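Local coordinates for protein CalG4 (Micromonospora echinospora, PDB 3IA7) that is probably a GT-B family protein, with its C-terminal half built on a six-stranded parallel sheet, at residues P232-S237 / A298-T303; P319-P324 / E358-L363. One frame throughout, in Å; residues are numbered along the deposited sequence.

Interaction 1. Residues P232-S237 / A298-T303; sequences PVLLVS and ARACLT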
loop_
_atom_site.group_PDB
_atom_site.type_symbol
_atom_site.label_atom_id
_atom_site.label_comp_id
_atom_site.label_asym_id
_atom_site.label_seq_id
_atom_site.Cartn_x
_atom_site.Cartn_y
_atom_site.Cartn_z
ATOM N N PRO A 232 -16.043 7.347 -18.610
ATOM C CA PRO A 232 -15.428 8.408 -17.804
ATOM C C PRO A 232 -15.732 8.110 -16.339
ATOM O O PRO A 232 -16.898 7.854 -15.989
ATOM C CB PRO A 232 -16.163 9.679 -18.251
ATOM C CG PRO A 232 -16.926 9.295 -19.501
ATOM C CD PRO A 232 -17.236 7.841 -19.335
ATOM N N VAL A 233 -14.696 7.980 -15.526
ATOM C CA VAL A 233 -14.890 7.518 -14.150
ATOM C C VAL A 233 -14.610 8.708 -13.206
ATOM O O VAL A 233 -13.618 9.421 -13.366
ATOM C CB VAL A 233 -13.983 6.315 -13.785
ATOM C CG1 VAL A 233 -14.138 5.948 -12.278
ATOM C CG2 VAL A 233 -14.324 5.051 -14.647
ATOM N N LEU A 234 -15.498 8.898 -12.233
ATOM C CA LEU A 234 -15.286 9.837 -11.158
ATOM C C LEU A 234 -15.154 9.110 -9.842
ATOM O O LEU A 234 -16.011 8.261 -9.502
ATOM C CB LEU A 234 -16.451 10.833 -11.094
ATOM C CG LEU A 234 -16.449 11.844 -9.916
ATOM C CD1 LEU A 234 -15.272 12.868 -9.957
ATOM C CD2 LEU A 234 -17.769 12.569 -9.828
ATOM N N LEU A 235 -14.105 9.431 -9.073
ATOM C CA LEU A 235 -14.042 8.982 -7.672
ATOM C C LEU A 235 -14.478 10.129 -6.774
ATOM O O LEU A 235 -13.980 11.257 -6.891
ATOM C CB LEU A 235 -12.624 8.507 -7.283
ATOM C CG LEU A 235 -12.372 8.097 -5.785
ATOM C CD1 LEU A 235 -13.278 7.003 -5.386
ATOM C CD2 LEU A 235 -10.941 7.643 -5.583
ATOM N N VAL A 236 -15.386 9.836 -5.878
ATOM C CA VAL A 236 -15.843 10.786 -4.886
ATOM C C VAL A 236 -15.498 10.256 -3.480
ATOM O O VAL A 236 -15.870 9.127 -3.108
ATOM C CB VAL A 236 -17.381 10.991 -4.926
ATOM C CG1 VAL A 236 -17.777 12.025 -3.828
ATOM C CG2 VAL A 236 -17.826 11.440 -6.316
ATOM N N SER A 237 -14.799 11.062 -2.697
ATOM C CA SER A 237 -14.461 10.604 -1.334
ATOM C C SER A 237 -14.363 11.781 -0.392
ATOM O O SER A 237 -13.775 12.779 -0.762
ATOM C CB SER A 237 -13.113 9.887 -1.385
ATOM O OG SER A 237 -12.793 9.394 -0.099
ATOM N N ALA A 298 -9.698 6.809 -13.333
ATOM C CA ALA A 298 -10.496 8.021 -13.135
ATOM C C ALA A 298 -10.095 9.202 -14.053
ATOM O O ALA A 298 -8.915 9.403 -14.317
ATOM C CB ALA A 298 -10.461 8.464 -11.652
ATOM N N ARG A 299 -11.074 10.006 -14.440
ATOM C CA ARG A 299 -10.811 11.255 -15.181
ATOM C C ARG A 299 -10.711 12.418 -14.216
ATOM O O ARG A 299 -10.210 13.486 -14.568
ATOM C CB ARG A 299 -11.969 11.604 -16.126
ATOM C CG ARG A 299 -12.368 10.593 -17.134
ATOM C CD ARG A 299 -11.620 10.639 -18.471
ATOM N NE ARG A 299 -12.018 9.497 -19.295
ATOM C CZ ARG A 299 -12.625 9.563 -20.481
ATOM N NH1 ARG A 299 -12.917 10.737 -21.037
ATOM N NH2 ARG A 299 -12.945 8.445 -21.127
ATOM N N ALA A 300 -11.269 12.240 -13.021
ATOM C CA ALA A 300 -11.266 13.259 -12.009
ATOM C C ALA A 300 -11.558 12.618 -10.673
ATOM O O ALA A 300 -12.128 11.504 -10.606
ATOM C CB ALA A 300 -12.373 14.354 -12.277
ATOM N N CYS A 301 -11.260 13.389 -9.634
ATOM C CA CYS A 301 -11.590 12.985 -8.257
ATOM C C CYS A 301 -12.222 14.159 -7.542
ATOM O O CYS A 301 -11.662 15.267 -7.571
ATOM C CB CYS A 301 -10.283 12.555 -7.543
ATOM S SG CYS A 301 -10.568 12.015 -5.803
ATOM N N LEU A 302 -13.346 13.933 -6.862
ATOM C CA LEU A 302 -13.986 14.943 -6.111
ATOM C C LEU A 302 -13.749 14.599 -4.652
ATOM O O LEU A 302 -14.214 13.547 -4.176
ATOM C CB LEU A 302 -15.511 14.940 -6.403
ATOM C CG LEU A 302 -16.445 15.839 -5.590
ATOM C CD1 LEU A 302 -16.161 17.333 -5.691
ATOM C CD2 LEU A 302 -17.879 15.555 -6.053
ATOM N N THR A 303 -13.057 15.476 -3.934
ATOM C CA THR A 303 -12.520 15.104 -2.620
ATOM C C THR A 303 -12.458 16.286 -1.684
ATOM O O THR A 303 -12.605 17.425 -2.121
ATOM C CB THR A 303 -11.106 14.413 -2.720
ATOM O OG1 THR A 303 -10.700 13.978 -1.421
ATOM C CG2 THR A 303 -10.056 15.370 -3.231
HETATM O O HOH W 1 -12.329 7.467 -17.061
#
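Four backbone hydrogen bonds join Val233, Leu235 and Ser237 to Arg299, Ala300 and Leu302, the two segments running side by side and parallel. Leu235 uses both its polar backbone atoms on this neighbour: its N donates to Ala300 O at 3.2 Å, and its O receives Leu302 N at 2.8 Å. Leu302 O in turn takes Ser237 N, so Leu235 and Leu302 each use both N and O across the pair. At the other end Arg299 N binds Val233 O at 2.8 Å. CA-H...O contacts supplement the ladder, among them Val236 CA to Leu302 O at 3.3 Å.

The strand axes approach to 4.7 Å with N-to-C directions 17° apart; the two are central neighbours in a parallel sheet of order 3-2-1-4-5-6. This is the Rossmann-like C-terminal domain of a probable GT-B protein, and strand 262-266 pairs with the far edge of 233-237.

Apolar packing differs on the two faces. Leu234, Val236, Ala300 and Leu302 share the face covered by helix 246-256. There Leu234 CD1 bridges Ala300 CB (4.0 Å) and Leu302 CB, while Val236 and Leu302 lie alongside, pointing the same way, with CG2 of the valine meeting CD2 of the leucine at 4.1 Å. On the reverse face Leu235 CG approaches Cys301 SG, and helix 291-295 covers the leucine.

Polar contact with water marks the exposed end. The Arg299 chain bends at chi2 (-88°), placing its guanidinium with one face over Pro232 CA, offset toward the rim. A water accepts from Val233 N at 2.9 Å and, weakly, from Arg299 NE.

Interaction 2. Residues P319-P324 / E358-L363; sequences PLVLVP and EAVERL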
loop_
_atom_site.group_PDB
_atom_site.type_symbol
_atom_site.label_atom_id
_atom_site.label_comp_id
_atom_site.label_asym_id
_atom_site.label_seq_id
_atom_site.Cartn_x
_atom_site.Cartn_y
_atom_site.Cartn_z
ATOM N N PRO A 319 -6.774 14.840 -11.967
ATOM C CA PRO A 319 -7.054 16.190 -11.475
ATOM C C PRO A 319 -8.216 16.231 -10.458
ATOM O O PRO A 319 -9.076 15.348 -10.461
ATOM C CB PRO A 319 -7.397 16.993 -12.761
ATOM C CG PRO A 319 -7.967 15.982 -13.699
ATOM C CD PRO A 319 -7.232 14.639 -13.364
ATOM N N LEU A 320 -8.243 17.248 -9.601
ATOM C CA LEU A 320 -9.185 17.245 -8.449
ATOM C C LEU A 320 -10.248 18.343 -8.546
ATOM O O LEU A 320 -9.973 19.466 -9.010
ATOM C CB LEU A 320 -8.404 17.444 -7.143
ATOM C CG LEU A 320 -7.523 16.289 -6.642
ATOM C CD1 LEU A 320 -6.790 15.673 -7.771
ATOM C CD2 LEU A 320 -6.534 16.848 -5.653
ATOM N N VAL A 321 -11.455 18.031 -8.078
ATOM C CA VAL A 321 -12.379 19.074 -7.671
ATOM C C VAL A 321 -12.468 18.946 -6.138
ATOM O O VAL A 321 -12.679 17.841 -5.609
ATOM C CB VAL A 321 -13.751 18.942 -8.313
ATOM C CG1 VAL A 321 -14.698 20.077 -7.842
ATOM C CG2 VAL A 321 -13.604 18.963 -9.872
ATOM N N LEU A 322 -12.212 20.053 -5.459
ATOM C CA LEU A 322 -12.094 20.093 -4.004
ATOM C C LEU A 322 -13.347 20.651 -3.348
ATOM O O LEU A 322 -13.944 21.622 -3.835
ATOM C CB LEU A 322 -10.861 20.906 -3.604
ATOM C CG LEU A 322 -9.522 20.203 -3.940
ATOM C CD1 LEU A 322 -8.400 20.787 -3.155
ATOM C CD2 LEU A 322 -9.475 18.690 -3.703
ATOM N N VAL A 323 -13.741 20.030 -2.241
ATOM C CA VAL A 323 -14.788 20.560 -1.369
ATOM C C VAL A 323 -14.198 20.627 0.067
ATOM O O VAL A 323 -14.494 19.782 0.938
ATOM C CB VAL A 323 -16.067 19.740 -1.536
ATOM C CG1 VAL A 323 -16.746 20.090 -2.912
ATOM C CG2 VAL A 323 -15.819 18.228 -1.435
ATOM N N PRO A 324 -13.301 21.607 0.300
ATOM C CA PRO A 324 -12.511 21.700 1.543
ATOM C C PRO A 324 -13.294 21.987 2.815
ATOM O O PRO A 324 -12.767 21.750 3.908
ATOM C CB PRO A 324 -11.574 22.889 1.304
ATOM C CG PRO A 324 -11.675 23.240 -0.111
ATOM C CD PRO A 324 -12.962 22.692 -0.645
ATOM N N GLU A 358 -21.325 20.059 -13.719
ATOM C CA GLU A 358 -20.645 21.043 -14.597
ATOM C C GLU A 358 -19.209 21.340 -14.128
ATOM O O GLU A 358 -18.280 21.423 -14.934
ATOM C CB GLU A 358 -21.468 22.342 -14.793
ATOM C CG GLU A 358 -22.843 22.121 -15.450
ATOM C CD GLU A 358 -23.676 23.408 -15.593
ATOM O OE1 GLU A 358 -23.279 24.466 -15.060
ATOM O OE2 GLU A 358 -24.732 23.355 -16.242
ATOM N N ALA A 359 -19.029 21.480 -12.822
ATOM C CA ALA A 359 -17.696 21.699 -12.267
ATOM C C ALA A 359 -16.725 20.550 -12.586
ATOM O O ALA A 359 -15.557 20.761 -12.954
ATOM C CB ALA A 359 -17.798 21.908 -10.728
ATOM N N VAL A 360 -17.198 19.328 -12.433
ATOM C CA VAL A 360 -16.359 18.158 -12.698
ATOM C C VAL A 360 -16.085 18.074 -14.203
ATOM O O VAL A 360 -14.957 17.777 -14.627
ATOM C CB VAL A 360 -17.045 16.853 -12.190
ATOM C CG1 VAL A 360 -16.382 15.598 -12.777
ATOM C CG2 VAL A 360 -17.060 16.810 -10.594
ATOM N N GLU A 361 -17.098 18.359 -15.028
ATOM C CA GLU A 361 -16.884 18.209 -16.457
ATOM C C GLU A 361 -15.856 19.234 -16.955
ATOM O O GLU A 361 -14.964 18.910 -17.744
ATOM C CB GLU A 361 -18.204 18.254 -17.219
ATOM C CG GLU A 361 -18.855 16.855 -17.131
ATOM C CD GLU A 361 -20.231 16.742 -17.761
ATOM O OE1 GLU A 361 -20.822 17.750 -18.242
ATOM O OE2 GLU A 361 -20.720 15.603 -17.780
ATOM N N ARG A 362 -15.983 20.458 -16.458
ATOM C CA ARG A 362 -15.091 21.543 -16.847
ATOM C C ARG A 362 -13.649 21.188 -16.443
ATOM O O ARG A 362 -12.717 21.337 -17.230
ATOM C CB ARG A 362 -15.534 22.815 -16.159
ATOM C CG ARG A 362 -14.525 23.903 -16.181
ATOM C CD ARG A 362 -15.095 25.149 -15.558
ATOM N NE ARG A 362 -16.369 25.511 -16.176
ATOM C CZ ARG A 362 -16.475 26.149 -17.349
ATOM N NH1 ARG A 362 -15.378 26.471 -18.053
ATOM N NH2 ARG A 362 -17.670 26.470 -17.821
ATOM N N LEU A 363 -13.487 20.729 -15.217
ATOM C CA LEU A 363 -12.149 20.392 -14.665
ATOM C C LEU A 363 -11.537 19.228 -15.470
ATOM O O LEU A 363 -10.366 19.283 -15.906
ATOM C CB LEU A 363 -12.240 20.007 -13.182
ATOM C CG LEU A 363 -10.797 19.500 -12.894
ATOM C CD1 LEU A 363 -9.942 20.642 -12.383
ATOM C CD2 LEU A 363 -10.742 18.227 -12.107
#
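Leu363 lays its forked end over the backbone of Pro319-Val321, with CD2 3.4 Å from Leu320 O and 3.6 Å from Pro319 CB. Its CG stands anti to the backbone N (chi1 172°), which carries both methyl groups from the helix toward the strand: CD1 also approaches Leu320 O. The leucine meets the proline ring at a slant.

This is the helix-on-sheet layering of a Rossmann-like domain. Helix 353-365 lies against one face of the parallel sheet, above strand 320-322; the axes of the short segments come within 8.7 Å, and their N-to-C directions differ by 146°, closer to antiparallel than to perpendicular. Leu320 points away from this helix and packs instead on Val310, Ala313 and Phe314 of helix 307-315, so consecutive strand residues serve different helical layers.

Val321 makes the largest share of the strand's contact. One methyl, CG2, does the touching: it sits 3.7 Å from Leu363 CB and equally near CD2, as the two side chains run alongside one another, pointing opposite ways. The same methyl reaches back along the helix to Val360, where Val360 CA is 4.0 Å away. Leu302 and Ser344, from the two adjoining strands, also touch the Val321 side chain.

On the helix, Leu363 N is hydrogen-bonded to Ala359 O, the carbonyl that Val321 CG2 approaches from the strand. Glu361, outside the strand contact, accepts a hydrogen bond at OE2 from Trp261 NE1. The last link of the apolar row joins two methyl groups, Val321 CG2 and Val360 CG2, 4.1 Å apart.

Interactions 1 and 2 are both largely buried and meet in one sheet, their centres about 9 Å apart. Interaction 1 acts within the sheet, where backbone polar groups pair; interaction 2 joins the sheet to a layer above it, through aliphatic contacts between a strand and a covering helix. Strands 298-303 and 320-322 are neighbours, and two probable hydrogen bonds connect them, Cys301 O to Val321 N and Thr303 O to Val323 N, both 2.8 Å. Solvent enters the comparison chiefly at the Arg299 end of interaction 1, whereas in interaction 2 the exposed residues of the helix, Glu358 and Arg362, do not touch the strand segment.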